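Local coordinates for uncharacterized protein (Legionella longbeachae NSW150, PDB 4JZA) that probably removes the 3-phosphate from phosphatidylinositol 3-phosphate, acting as a phosphoinositide phosphatase in the lipid metabolism of the infected host cell, at residues Ser314-Gln317 with Gln318-Glu322. Residues are numbered along the deposited sequence; the frame is centred on the assembly and turned at random.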
loop_
_atom_site.group_PDB
_atom_site.type_symbol
_atom_site.label_atom_id
_atom_site.label_comp_id
_atom_site.label_asym_id
_atom_site.label_seq_id
_atom_site.Cartn_x
_atom_site.Cartn_y
_atom_site.Cartn_z
ATOM N N SER A 314 -4.974 4.964 11.126
ATOM C CA SER A 314 -6.004 4.024 11.426
ATOM C C SER A 314 -5.523 3.118 12.519
ATOM O O SER A 314 -4.339 3.016 12.804
ATOM C CB SER A 314 -6.301 3.176 10.207
ATOM O OG SER A 314 -5.249 2.255 9.920
ATOM N N GLU A 315 -6.444 2.419 13.130
ATOM C CA GLU A 315 -6.068 1.611 14.246
ATOM C C GLU A 315 -5.170 0.433 13.815
ATOM O O GLU A 315 -4.239 0.039 14.509
ATOM C CB GLU A 315 -7.320 1.109 14.958
ATOM C CG GLU A 315 -6.966 0.396 16.243
ATOM C CD GLU A 315 -8.117 -0.362 16.855
ATOM O OE1 GLU A 315 -8.391 -0.086 18.041
ATOM O OE2 GLU A 315 -8.712 -1.236 16.177
ATOM N N HIS A 316 -5.479 -0.149 12.680
ATOM C CA HIS A 316 -4.657 -1.228 12.188
ATOM C C HIS A 316 -3.223 -0.753 11.882
ATOM O O HIS A 316 -2.248 -1.451 12.207
ATOM C CB HIS A 316 -5.337 -2.003 11.024
ATOM C CG HIS A 316 -5.591 -1.194 9.797
ATOM N ND1 HIS A 316 -6.810 -0.617 9.529
ATOM C CD2 HIS A 316 -4.782 -0.864 8.766
ATOM C CE1 HIS A 316 -6.744 0.049 8.391
ATOM N NE2 HIS A 316 -5.520 -0.082 7.907
ATOM N N GLN A 317 -3.077 0.436 11.305
ATOM C CA GLN A 317 -1.738 0.906 11.019
ATOM C C GLN A 317 -0.955 0.954 12.348
ATOM O O GLN A 317 0.216 0.609 12.392
ATOM C CB GLN A 317 -1.751 2.300 10.350
ATOM C CG GLN A 317 -2.194 2.309 8.896
ATOM C CD GLN A 317 -1.089 2.520 7.879
ATOM O OE1 GLN A 317 -0.001 3.060 8.153
ATOM N NE2 GLN A 317 -1.378 2.109 6.689
ATOM N N GLN A 318 -1.612 1.380 13.419
ATOM C CA GLN A 318 -0.929 1.601 14.704
ATOM C C GLN A 318 -0.438 0.277 15.262
ATOM O O GLN A 318 0.715 0.188 15.701
ATOM C CB GLN A 318 -1.797 2.355 15.681
ATOM C CG GLN A 318 -2.323 3.664 15.098
ATOM C CD GLN A 318 -3.021 4.573 16.103
ATOM O OE1 GLN A 318 -4.057 4.259 16.680
ATOM N NE2 GLN A 318 -2.460 5.714 16.289
ATOM N N PHE A 319 -1.262 -0.757 15.155
ATOM C CA PHE A 319 -0.832 -2.082 15.563
ATOM C C PHE A 319 0.278 -2.569 14.671
ATOM O O PHE A 319 1.184 -3.215 15.151
ATOM C CB PHE A 319 -1.960 -3.109 15.541
ATOM C CG PHE A 319 -2.856 -3.078 16.751
ATOM C CD1 PHE A 319 -2.421 -3.579 17.969
ATOM C CD2 PHE A 319 -4.152 -2.607 16.655
ATOM C CE1 PHE A 319 -3.248 -3.604 19.071
ATOM C CE2 PHE A 319 -4.991 -2.623 17.756
ATOM C CZ PHE A 319 -4.541 -3.137 18.964
ATOM N N PHE A 320 0.226 -2.258 13.380
ATOM C CA PHE A 320 1.303 -2.662 12.477
ATOM C C PHE A 320 2.574 -1.925 12.881
ATOM O O PHE A 320 3.659 -2.527 12.980
ATOM C CB PHE A 320 0.985 -2.342 11.012
ATOM C CG PHE A 320 -0.168 -3.121 10.414
ATOM C CD1 PHE A 320 -0.680 -4.234 11.003
ATOM C CD2 PHE A 320 -0.708 -2.720 9.207
ATOM C CE1 PHE A 320 -1.724 -4.916 10.413
ATOM C CE2 PHE A 320 -1.737 -3.385 8.608
ATOM C CZ PHE A 320 -2.260 -4.485 9.210
ATOM N N LEU A 321 2.464 -0.626 13.130
ATOM C CA LEU A 321 3.657 0.128 13.524
ATOM C C LEU A 321 4.249 -0.470 14.789
ATOM O O LEU A 321 5.453 -0.735 14.860
ATOM C CB LEU A 321 3.337 1.619 13.734
ATOM C CG LEU A 321 4.481 2.573 14.069
ATOM C CD1 LEU A 321 5.565 2.482 13.032
ATOM C CD2 LEU A 321 3.929 4.007 14.123
ATOM N N GLU A 322 3.363 -0.662 15.771
ATOM C CA GLU A 322 3.704 -1.265 17.037
ATOM C C GLU A 322 4.470 -2.570 16.826
ATOM O O GLU A 322 5.481 -2.806 17.458
ATOM C CB GLU A 322 2.443 -1.511 17.874
ATOM C CG GLU A 322 2.610 -2.466 19.065
ATOM C CD GLU A 322 1.308 -2.740 19.817
ATOM O OE1 GLU A 322 1.294 -3.589 20.726
ATOM O OE2 GLU A 322 0.278 -2.109 19.509
#
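H316 and F320, one helical turn apart, put their rings at an angle to each other: the planes stand 58° apart, and CE2 of F320 lies at the imidazole edge, near its plane, 4.0 Å from CD2 of H316. With chi1 at 63°, the CG of H316 sits between its own backbone N and carbonyl carbon, and the ring turns back over the start of the helix, where the OG of S314 lies above its centre. Histidine suits this place because its flat carbon edge can meet an aromatic neighbour while NE2 hydrogen-bonds to OE1 of E131 in helix 122-140. One face of the F320 ring lies over the carbonyl O of H316, which is 3.2 Å from CG; the same oxygen accepts a hydrogen bond from the backbone N-H of F320 (N to O 2.9 Å). F320 belongs to the buried side, its phenyl packed against helices 41-62 and 122-140.

This is the first turn of helix 315-325, with S314 at its N-cap: OG accepts a hydrogen bond from the backbone N-H of Q317 (N to OG 3.2 Å), a reach that suits a short hydroxyl side chain.

E315 and F319 run side by side, pointing the same way, carboxylate and ring planes 69° apart. Glutamate thus lays its CG alongside CE2 of the phenyl, at 3.9 Å, while its acid end stays at the helix start, where the dipole would probably favour negative charge; OE2 makes a weak hydrogen bond to Y63 OH. F319 also makes a cation-pi contact with K188. Q318 lays its CG 3.1 Å from the carbonyl O of S314, and its extended chain carries OE1 to the backbone N of T189. The chain of buried Q317 instead bends at chi2; its OE1 hydrogen-bonds to Y135 and T344, its NE2 to the same E131 oxygen that H316 uses.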